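Local coordinates for protein D-hydantoinase (Ralstonia pickettii, PDB 1NFG) that probably hydrolyses the cyclic amide bond of D-hydantoin derivatives stereospecifically, using two zinc ions held within a TIM-barrel amidohydrolase fold, at residues 288-291 and 292-296; 160-163 and 164-168; 317-320 and 321-325. All blocks are in the same frame, centred on the assembly; numbering follows the deposited sequence.

Overall arrangement
The three local contacts are spread over one TIM-barrel amidohydrolase subunit, with centres 25 to 34 Å apart and no touching between them. Contact 2 is the buried one, the first two turns of helix 161-174 pressed on helix 212-229 and on a second subunit; its leucines pack inward while Asp161 supplies polar links at the interface. Contacts 1 and 3 are partly buried and meet no other chain. Contact 1 is a polar helix start led in by a loop, whereas contact 3 is a loop turn in which aromatic packing joins backbone bonds. Helix 212-229 links contacts 1 and 2, since Arg290 pairs with its Glu215 and Asp161 with its Arg221. In contact 3 the Trp317 side chain lies about 6 Å from that of Asn335, a probable substrate-binding residue.

Contact 1 (288-291 and 292-296); sequences PARA and KKDHD
Asp294 reaches back over the start of helix 292-303 to take the backbone N-H of Ala291, the residue just before the helix. OD2 is the branch that does this, at 3.0 Å from Ala291 N, and the donor arrives on its anti side, only 18° out of the carboxylate plane. With CG beside its own backbone N (chi1 -64°), the carboxylate lies alongside the incoming chain, and OD2 also touches Arg290 CB at 3.3 Å. The other branch, OD1, turns away: it accepts from the backbone N of Glu241 and has a weak salt-bridge contact with Lys293 NZ (3.2 Å), an ammonium that also pairs with the Glu241 carboxylate. Both carboxylate oxygens are therefore occupied.

Arg290 does the reverse, touching Asp294 through CB while a bend at chi2 (-51°) carries its guanidinium off to Glu215 of helix 212-229 and to the nearby loop residues Thr239 and Arg210. Ala291 O in turn accepts from Asp294 N at 2.9 Å and, weakly, from His295 N at 3.3 Å. The same oxygen sits over one face of the His295 imidazole, offset toward the rim and 3.6 Å from CD2, while the adjacent NE2 bonds to Leu268 O.

An acidic side chain at the third residue of a helix, accepting from the N-cap backbone N-H, is the reciprocal half of a capping box; Ala291 has no side-chain acceptor to return the bond, so this half alone starts the barrel helix that follows the loop carrying Thr286, which probably binds substrate.

Contact 2 (160-163 and 164-168); sequences DDVT and LLKTL
Asp160 O accepts from Leu164 N at 2.9 Å in the opening bond of helix 161-174, one of the helices packed round the TIM barrel. The next two bonds repeat it in regular alpha-helical i to i+4 fashion: Asp161 O receives Leu165 N, and Val162 O receives Lys166 N at 3.1 Å. Asp160 is the N-cap, its carboxylate folding back to accept from Thr163 N, although the modelled place of OD1 is less certain than the rest.

Along one side of the helix Val162 and Lys166 run side by side and point the same way. Val162 CG1, anti to the backbone N (chi1 178°), meets Lys166 CE at 3.8 Å, so the lysine is touched through its aliphatic part near the tip. The Leu165 side chain runs past Asp161 O and beyond it packs on Val229 of helix 212-229 and on Ala187 of the second subunit. Asp161 serves both neighbours as well, with OD1 in a salt bridge to Arg221 and OD2 hydrogen-bonded to Asn184 of the second subunit; the aspartate thereby ties the helix start to the subunit interface. Leu164 and Thr167 turn inward to Val178 on the barrel strand.

Thr163 and Thr167 also lie side by side, one turn apart. Two donors of the latter converge on Thr163 O: the backbone N of Thr167 comes nearly straight along the carbonyl bond at 2.7 Å, and Thr167 OG1 reaches the same oxygen at 3.1 Å from above the carbonyl plane, 55° out of it.

Contact 3 (317-320 and 321-325); sequences WLFK and GHKDR
Both Trp317 and His322 turn CG anti to the carbonyl carbon (chi1 -60° and -47°), which brings their rings together at about a right angle. The indole offers its edge and the imidazole its face: CE3 of Trp317 stands over the ring, 3.8 Å from His322 CG, and the T-shaped pair has planes at 76° and centroids 5.5 Å apart. Leu318 packs beside the imidazole, its CG 3.7 Å from His322 NE2.

Two backbone bonds close the turn that carries these groups. Leu318 O accepts both His322 N, from above the carbonyl plane, and Lys323 N, almost head-on at 2.8 Å, making an alpha-turn overlapped by a pi-turn. The turn belongs to the loop that follows strand 310-311 of the TIM barrel, close to the active site.

Lys323, bent at chi2, passes the Trp317 backbone and CB, with CE 3.9 Å from Trp317 CB, and gives its ammonium to Pro334 O and Gly336 O. These carbonyls flank Asn335, which probably binds substrate and whose own carbonyl takes a weak bond from Trp317 NE1. Lys323 CB lies 4.0 Å from Phe319 CD1, the two side chains crossing at about a right angle, and the phenyl ring forms a cation-pi contact with Lys282.

Contact 1 (288-291 and 292-296)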
ATOM      1  N   PRO A 288      -2.496  24.249   1.323  1.00 20.60           N
ATOM      2  CA  PRO A 288      -1.243  24.922   0.964  1.00 20.04           C
ATOM      3  C   PRO A 288      -0.556  24.372  -0.277  1.00 20.40           C
ATOM      4  O   PRO A 288      -0.727  23.206  -0.631  1.00 19.56           O
ATOM      5  CB  PRO A 288      -0.366  24.721   2.206  1.00 19.64           C
ATOM      6  CG  PRO A 288      -1.329  24.404   3.293  1.00 19.14           C
ATOM      7  CD  PRO A 288      -2.353  23.551   2.610  1.00 19.59           C
ATOM      8  N   ALA A 289       0.235  25.225  -0.923  1.00 20.74           N
ATOM      9  CA  ALA A 289       1.002  24.821  -2.091  1.00 20.49           C
ATOM     10  C   ALA A 289       1.948  23.729  -1.597  1.00 20.64           C
ATOM     11  O   ALA A 289       2.528  23.846  -0.514  1.00 20.00           O
ATOM     12  CB  ALA A 289       1.794  25.993  -2.621  1.00 19.41           C
ATOM     13  N   ARG A 290       2.112  22.676  -2.387  1.00 20.69           N
ATOM     14  CA  ARG A 290       2.974  21.569  -2.000  1.00 21.09           C
ATOM     15  C   ARG A 290       4.392  21.636  -2.569  1.00 22.09           C
ATOM     16  O   ARG A 290       5.043  22.678  -2.508  1.00 22.70           O
ATOM     17  CB  ARG A 290       2.301  20.261  -2.396  1.00 20.88           C
ATOM     18  CG  ARG A 290       0.894  20.116  -1.832  1.00 21.28           C
ATOM     19  CD  ARG A 290       0.874  20.385  -0.335  1.00 20.56           C
ATOM     20  NE  ARG A 290      -0.386  19.974   0.276  1.00 20.82           N
ATOM     21  CZ  ARG A 290      -0.705  20.192   1.548  1.00 20.83           C
ATOM     22  NH1 ARG A 290       0.145  20.821   2.353  1.00 20.50           N
ATOM     23  NH2 ARG A 290      -1.874  19.777   2.017  1.00 21.17           N
ATOM     24  N   ALA A 291       4.877  20.521  -3.111  1.00 23.65           N
ATOM     25  CA  ALA A 291       6.222  20.477  -3.680  1.00 25.11           C
ATOM     26  C   ALA A 291       6.194  19.995  -5.125  1.00 27.16           C
ATOM     27  O   ALA A 291       5.176  19.471  -5.589  1.00 28.30           O
ATOM     28  CB  ALA A 291       7.101  19.567  -2.851  1.00 23.12           C
ATOM     29  N   LYS A 292       7.311  20.163  -5.831  1.00 27.60           N
ATOM     30  CA  LYS A 292       7.398  19.735  -7.222  1.00 28.45           C
ATOM     31  C   LYS A 292       7.103  18.253  -7.417  1.00 28.58           C
ATOM     32  O   LYS A 292       6.518  17.864  -8.429  1.00 29.25           O
ATOM     33  CB  LYS A 292       8.780  20.050  -7.794  1.00 31.29           C
ATOM     34  CG  LYS A 292       9.056  21.538  -7.926  1.00 37.13           C
ATOM     35  CD  LYS A 292      10.373  21.813  -8.635  1.00 41.15           C
ATOM     36  CE  LYS A 292      10.601  23.313  -8.822  1.00 43.07           C
ATOM     37  NZ  LYS A 292      11.885  23.605  -9.535  1.00 44.75           N
ATOM     38  N   LYS A 293       7.502  17.421  -6.460  1.00 26.77           N
ATOM     39  CA  LYS A 293       7.250  15.996  -6.602  1.00 25.88           C
ATOM     40  C   LYS A 293       5.748  15.757  -6.628  1.00 25.64           C
ATOM     41  O   LYS A 293       5.267  14.784  -7.218  1.00 26.15           O
ATOM     42  CB  LYS A 293       7.922  15.206  -5.468  1.00 26.67           C
ATOM     43  CG  LYS A 293       7.441  15.523  -4.059  1.00 28.40           C
ATOM     44  CD  LYS A 293       6.396  14.528  -3.577  1.00 28.42           C
ATOM     45  CE  LYS A 293       6.048  14.777  -2.113  1.00 29.58           C
ATOM     46  NZ  LYS A 293       4.983  13.860  -1.606  1.00 29.89           N
ATOM     47  N   ASP A 294       4.996  16.653  -6.003  1.00 23.88           N
ATOM     48  CA  ASP A 294       3.549  16.507  -6.001  1.00 23.41           C
ATOM     49  C   ASP A 294       3.023  16.895  -7.387  1.00 22.56           C
ATOM     50  O   ASP A 294       2.010  16.364  -7.846  1.00 21.66           O
ATOM     51  CB  ASP A 294       2.932  17.373  -4.900  1.00 23.37           C
ATOM     52  CG  ASP A 294       3.363  16.934  -3.500  1.00 23.00           C
ATOM     53  OD1 ASP A 294       2.875  15.885  -3.020  1.00 20.43           O
ATOM     54  OD2 ASP A 294       4.200  17.636  -2.885  1.00 22.86           O
ATOM     55  N   HIS A 295       3.724  17.807  -8.060  1.00 21.31           N
ATOM     56  CA  HIS A 295       3.325  18.210  -9.407  1.00 21.97           C
ATOM     57  C   HIS A 295       3.399  16.987 -10.323  1.00 23.52           C
ATOM     58  O   HIS A 295       2.490  16.734 -11.117  1.00 23.69           O
ATOM     59  CB  HIS A 295       4.263  19.278  -9.972  1.00 20.34           C
ATOM     60  CG  HIS A 295       4.208  20.590  -9.257  1.00 18.84           C
ATOM     61  ND1 HIS A 295       5.120  21.597  -9.491  1.00 17.94           N
ATOM     62  CD2 HIS A 295       3.359  21.063  -8.315  1.00 19.41           C
ATOM     63  CE1 HIS A 295       4.839  22.632  -8.720  1.00 18.34           C
ATOM     64  NE2 HIS A 295       3.775  22.334  -7.996  1.00 19.60           N
ATOM     65  N   ASP A 296       4.491  16.230 -10.217  1.00 23.77           N
ATOM     66  CA  ASP A 296       4.653  15.049 -11.056  1.00 24.00           C
ATOM     67  C   ASP A 296       3.580  14.034 -10.721  1.00 22.95           C
ATOM     68  O   ASP A 296       2.962  13.452 -11.610  1.00 23.75           O
ATOM     69  CB  ASP A 296       6.029  14.416 -10.857  1.00 26.42           C
ATOM     70  CG  ASP A 296       7.158  15.397 -11.068  1.00 29.75           C
ATOM     71  OD1 ASP A 296       7.027  16.294 -11.933  1.00 30.36           O
ATOM     72  OD2 ASP A 296       8.187  15.257 -10.373  1.00 32.68           O
TER

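Contact 2 (160-163 and 164-168)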
ATOM      1  N   ASP A 160     -19.224  18.686  11.210  1.00 27.06           N
ATOM      2  CA  ASP A 160     -18.649  17.452  11.735  1.00 25.73           C
ATOM      3  C   ASP A 160     -19.067  16.189  10.988  1.00 25.27           C
ATOM      4  O   ASP A 160     -19.854  16.246  10.049  1.00 25.89           O
ATOM      5  CB  ASP A 160     -19.028  17.316  13.210  1.00 27.46           C
ATOM      6  CG  ASP A 160     -20.532  17.371  13.429  1.00 29.46           C
ATOM      7  OD1 ASP A 160     -21.253  16.515  12.877  1.00 31.33           O
ATOM      8  OD2 ASP A 160     -20.999  18.273  14.149  1.00 33.94           O
ATOM      9  N   ASP A 161     -18.547  15.045  11.428  1.00 23.57           N
ATOM     10  CA  ASP A 161     -18.860  13.771  10.799  1.00 24.07           C
ATOM     11  C   ASP A 161     -20.360  13.502  10.831  1.00 24.40           C
ATOM     12  O   ASP A 161     -20.912  12.917   9.892  1.00 24.61           O
ATOM     13  CB  ASP A 161     -18.105  12.614  11.483  1.00 22.75           C
ATOM     14  CG  ASP A 161     -16.585  12.770  11.417  1.00 23.19           C
ATOM     15  OD1 ASP A 161     -16.082  13.625  10.649  1.00 20.59           O
ATOM     16  OD2 ASP A 161     -15.885  12.026  12.136  1.00 24.55           O
ATOM     17  N   VAL A 162     -21.018  13.920  11.913  1.00 24.18           N
ATOM     18  CA  VAL A 162     -22.465  13.729  12.049  1.00 24.32           C
ATOM     19  C   VAL A 162     -23.173  14.456  10.909  1.00 24.83           C
ATOM     20  O   VAL A 162     -24.103  13.929  10.294  1.00 23.96           O
ATOM     21  CB  VAL A 162     -22.997  14.296  13.391  1.00 23.36           C
ATOM     22  CG1 VAL A 162     -24.509  14.125  13.466  1.00 20.32           C
ATOM     23  CG2 VAL A 162     -22.317  13.599  14.556  1.00 21.72           C
ATOM     24  N   THR A 163     -22.713  15.674  10.639  1.00 25.03           N
ATOM     25  CA  THR A 163     -23.270  16.493   9.572  1.00 26.77           C
ATOM     26  C   THR A 163     -22.996  15.835   8.221  1.00 26.44           C
ATOM     27  O   THR A 163     -23.925  15.566   7.452  1.00 25.95           O
ATOM     28  CB  THR A 163     -22.648  17.903   9.597  1.00 27.75           C
ATOM     29  OG1 THR A 163     -22.979  18.543  10.839  1.00 28.83           O
ATOM     30  CG2 THR A 163     -23.161  18.740   8.432  1.00 26.63           C
ATOM     31  N   LEU A 164     -21.717  15.570   7.952  1.00 25.56           N
ATOM     32  CA  LEU A 164     -21.283  14.932   6.709  1.00 24.73           C
ATOM     33  C   LEU A 164     -22.085  13.658   6.423  1.00 24.79           C
ATOM     34  O   LEU A 164     -22.520  13.421   5.294  1.00 24.39           O
ATOM     35  CB  LEU A 164     -19.785  14.615   6.790  1.00 23.85           C
ATOM     36  CG  LEU A 164     -19.091  13.971   5.585  1.00 23.10           C
ATOM     37  CD1 LEU A 164     -19.515  14.660   4.296  1.00 25.35           C
ATOM     38  CD2 LEU A 164     -17.580  14.067   5.771  1.00 21.96           C
ATOM     39  N   LEU A 165     -22.290  12.846   7.452  1.00 23.95           N
ATOM     40  CA  LEU A 165     -23.059  11.622   7.303  1.00 24.28           C
ATOM     41  C   LEU A 165     -24.513  11.942   6.939  1.00 26.03           C
ATOM     42  O   LEU A 165     -25.130  11.231   6.139  1.00 25.76           O
ATOM     43  CB  LEU A 165     -23.004  10.820   8.604  1.00 24.29           C
ATOM     44  CG  LEU A 165     -21.721  10.019   8.854  1.00 24.33           C
ATOM     45  CD1 LEU A 165     -21.522   9.767  10.340  1.00 22.15           C
ATOM     46  CD2 LEU A 165     -21.806   8.712   8.082  1.00 23.10           C
ATOM     47  N   LYS A 166     -25.064  13.004   7.526  1.00 26.19           N
ATOM     48  CA  LYS A 166     -26.441  13.387   7.236  1.00 25.73           C
ATOM     49  C   LYS A 166     -26.534  13.908   5.812  1.00 25.30           C
ATOM     50  O   LYS A 166     -27.507  13.633   5.103  1.00 22.66           O
ATOM     51  CB  LYS A 166     -26.935  14.451   8.227  1.00 28.21           C
ATOM     52  CG  LYS A 166     -27.437  13.847   9.529  1.00 30.46           C
ATOM     53  CD  LYS A 166     -28.078  14.864  10.467  1.00 32.51           C
ATOM     54  CE  LYS A 166     -27.052  15.714  11.193  1.00 33.21           C
ATOM     55  NZ  LYS A 166     -27.672  16.416  12.353  1.00 32.40           N
ATOM     56  N   THR A 167     -25.512  14.656   5.400  1.00 24.75           N
ATOM     57  CA  THR A 167     -25.454  15.202   4.050  1.00 24.25           C
ATOM     58  C   THR A 167     -25.286  14.057   3.052  1.00 24.71           C
ATOM     59  O   THR A 167     -25.978  14.013   2.037  1.00 24.42           O
ATOM     60  CB  THR A 167     -24.280  16.178   3.894  1.00 24.51           C
ATOM     61  OG1 THR A 167     -24.411  17.235   4.848  1.00 26.17           O
ATOM     62  CG2 THR A 167     -24.263  16.778   2.501  1.00 25.57           C
ATOM     63  N   LEU A 168     -24.371  13.130   3.340  1.00 24.39           N
ATOM     64  CA  LEU A 168     -24.152  11.991   2.450  1.00 24.60           C
ATOM     65  C   LEU A 168     -25.460  11.230   2.300  1.00 25.14           C
ATOM     66  O   LEU A 168     -25.813  10.775   1.209  1.00 25.48           O
ATOM     67  CB  LEU A 168     -23.084  11.033   3.006  1.00 24.07           C
ATOM     68  CG  LEU A 168     -21.613  11.048   2.558  1.00 23.10           C
ATOM     69  CD1 LEU A 168     -21.465  11.757   1.224  1.00 23.42           C
ATOM     70  CD2 LEU A 168     -20.760  11.717   3.602  1.00 22.37           C
TER

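Contact 3 (317-320 and 321-325)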
ATOM      1  N   TRP A 317      -8.762  38.129  -3.623  1.00 32.32           N
ATOM      2  CA  TRP A 317      -8.398  38.915  -2.456  1.00 32.74           C
ATOM      3  C   TRP A 317      -7.237  39.806  -2.870  1.00 33.93           C
ATOM      4  O   TRP A 317      -6.108  39.340  -3.018  1.00 34.84           O
ATOM      5  CB  TRP A 317      -7.978  38.008  -1.304  1.00 31.63           C
ATOM      6  CG  TRP A 317      -9.049  37.070  -0.860  1.00 32.20           C
ATOM      7  CD1 TRP A 317      -8.963  35.710  -0.787  1.00 32.97           C
ATOM      8  CD2 TRP A 317     -10.372  37.413  -0.428  1.00 32.06           C
ATOM      9  NE1 TRP A 317     -10.150  35.182  -0.340  1.00 33.69           N
ATOM     10  CE2 TRP A 317     -11.033  36.204  -0.111  1.00 33.15           C
ATOM     11  CE3 TRP A 317     -11.063  38.621  -0.278  1.00 32.37           C
ATOM     12  CZ2 TRP A 317     -12.357  36.167   0.348  1.00 33.00           C
ATOM     13  CZ3 TRP A 317     -12.381  38.586   0.180  1.00 32.72           C
ATOM     14  CH2 TRP A 317     -13.013  37.365   0.486  1.00 33.19           C
ATOM     15  N   LEU A 318      -7.527  41.085  -3.079  1.00 34.15           N
ATOM     16  CA  LEU A 318      -6.513  42.043  -3.488  1.00 34.48           C
ATOM     17  C   LEU A 318      -5.249  41.861  -2.680  1.00 35.04           C
ATOM     18  O   LEU A 318      -5.296  41.703  -1.460  1.00 35.09           O
ATOM     19  CB  LEU A 318      -7.019  43.473  -3.303  1.00 34.70           C
ATOM     20  CG  LEU A 318      -8.231  43.911  -4.119  1.00 35.09           C
ATOM     21  CD1 LEU A 318      -8.593  45.330  -3.718  1.00 34.77           C
ATOM     22  CD2 LEU A 318      -7.925  43.830  -5.610  1.00 33.80           C
ATOM     23  N   PHE A 319      -4.113  41.874  -3.363  1.00 35.55           N
ATOM     24  CA  PHE A 319      -2.853  41.729  -2.671  1.00 36.69           C
ATOM     25  C   PHE A 319      -2.721  42.906  -1.720  1.00 39.01           C
ATOM     26  O   PHE A 319      -2.267  42.752  -0.586  1.00 39.36           O
ATOM     27  CB  PHE A 319      -1.687  41.730  -3.654  1.00 34.29           C
ATOM     28  CG  PHE A 319      -0.348  41.688  -2.988  1.00 32.58           C
ATOM     29  CD1 PHE A 319      -0.041  40.675  -2.081  1.00 32.43           C
ATOM     30  CD2 PHE A 319       0.608  42.658  -3.258  1.00 31.13           C
ATOM     31  CE1 PHE A 319       1.199  40.633  -1.451  1.00 32.25           C
ATOM     32  CE2 PHE A 319       1.852  42.626  -2.634  1.00 31.58           C
ATOM     33  CZ  PHE A 319       2.149  41.611  -1.727  1.00 32.30           C
ATOM     34  N   LYS A 320      -3.130  44.083  -2.188  1.00 41.61           N
ATOM     35  CA  LYS A 320      -3.055  45.281  -1.368  1.00 44.01           C
ATOM     36  C   LYS A 320      -4.256  45.395  -0.433  1.00 44.94           C
ATOM     37  O   LYS A 320      -4.124  45.321   0.789  1.00 47.06           O
ATOM     38  CB  LYS A 320      -2.966  46.523  -2.242  1.00 44.93           C
ATOM     39  CG  LYS A 320      -2.608  47.753  -1.441  1.00 50.24           C
ATOM     40  CD  LYS A 320      -2.393  48.975  -2.314  1.00 53.88           C
ATOM     41  CE  LYS A 320      -1.986  50.182  -1.472  1.00 55.10           C
ATOM     42  NZ  LYS A 320      -1.736  51.383  -2.322  1.00 57.03           N
ATOM     43  N   GLY A 321      -5.439  45.559  -0.994  1.00 44.29           N
ATOM     44  CA  GLY A 321      -6.601  45.675  -0.137  1.00 45.82           C
ATOM     45  C   GLY A 321      -6.875  44.567   0.879  1.00 46.24           C
ATOM     46  O   GLY A 321      -7.143  44.857   2.043  1.00 46.05           O
ATOM     47  N   HIS A 322      -6.786  43.305   0.462  1.00 47.29           N
ATOM     48  CA  HIS A 322      -7.110  42.180   1.345  1.00 47.61           C
ATOM     49  C   HIS A 322      -5.985  41.357   1.987  1.00 47.32           C
ATOM     50  O   HIS A 322      -6.008  41.107   3.194  1.00 46.75           O
ATOM     51  CB  HIS A 322      -8.055  41.241   0.593  1.00 48.90           C
ATOM     52  CG  HIS A 322      -9.183  41.953  -0.087  1.00 50.72           C
ATOM     53  ND1 HIS A 322     -10.162  42.630   0.606  1.00 51.54           N
ATOM     54  CD2 HIS A 322      -9.459  42.135  -1.399  1.00 50.89           C
ATOM     55  CE1 HIS A 322     -10.992  43.199  -0.249  1.00 51.81           C
ATOM     56  NE2 HIS A 322     -10.587  42.914  -1.474  1.00 51.59           N
ATOM     57  N   LYS A 323      -5.021  40.910   1.189  1.00 47.06           N
ATOM     58  CA  LYS A 323      -3.914  40.113   1.721  1.00 46.61           C
ATOM     59  C   LYS A 323      -3.199  40.882   2.833  1.00 47.05           C
ATOM     60  O   LYS A 323      -2.661  40.292   3.776  1.00 45.69           O
ATOM     61  CB  LYS A 323      -2.921  39.773   0.601  1.00 44.53           C
ATOM     62  CG  LYS A 323      -3.486  38.863  -0.487  1.00 41.41           C
ATOM     63  CD  LYS A 323      -3.832  37.482   0.060  1.00 39.07           C
ATOM     64  CE  LYS A 323      -4.336  36.557  -1.031  1.00 35.35           C
ATOM     65  NZ  LYS A 323      -4.553  35.192  -0.505  1.00 34.51           N
ATOM     66  N   ASP A 324      -3.217  42.203   2.705  1.00 48.00           N
ATOM     67  CA  ASP A 324      -2.586  43.103   3.655  1.00 49.07           C
ATOM     68  C   ASP A 324      -2.893  42.839   5.122  1.00 49.56           C
ATOM     69  O   ASP A 324      -1.999  42.910   5.962  1.00 48.86           O
ATOM     70  CB  ASP A 324      -2.956  44.546   3.322  1.00 50.27           C
ATOM     71  CG  ASP A 324      -1.845  45.269   2.604  1.00 53.14           C
ATOM     72  OD1 ASP A 324      -0.693  45.204   3.087  1.00 57.33           O
ATOM     73  OD2 ASP A 324      -2.110  45.905   1.567  1.00 54.17           O
ATOM     74  N   ARG A 325      -4.148  42.555   5.447  1.00 50.37           N
ATOM     75  CA  ARG A 325      -4.482  42.303   6.835  1.00 52.72           C
ATOM     76  C   ARG A 325      -3.896  40.965   7.263  1.00 53.46           C
ATOM     77  O   ARG A 325      -4.616  40.023   7.582  1.00 55.23           O
ATOM     78  CB  ARG A 325      -6.000  42.332   7.048  1.00 54.89           C
ATOM     79  CG  ARG A 325      -6.801  41.289   6.300  1.00 59.59           C
ATOM     80  CD  ARG A 325      -8.267  41.368   6.716  1.00 64.09           C
ATOM     81  NE  ARG A 325      -9.090  40.339   6.082  1.00 68.87           N
ATOM     82  CZ  ARG A 325     -10.415  40.268   6.188  1.00 71.08           C
ATOM     83  NH1 ARG A 325     -11.072  41.170   6.909  1.00 72.48           N
ATOM     84  NH2 ARG A 325     -11.084  39.299   5.572  1.00 71.70           N
TER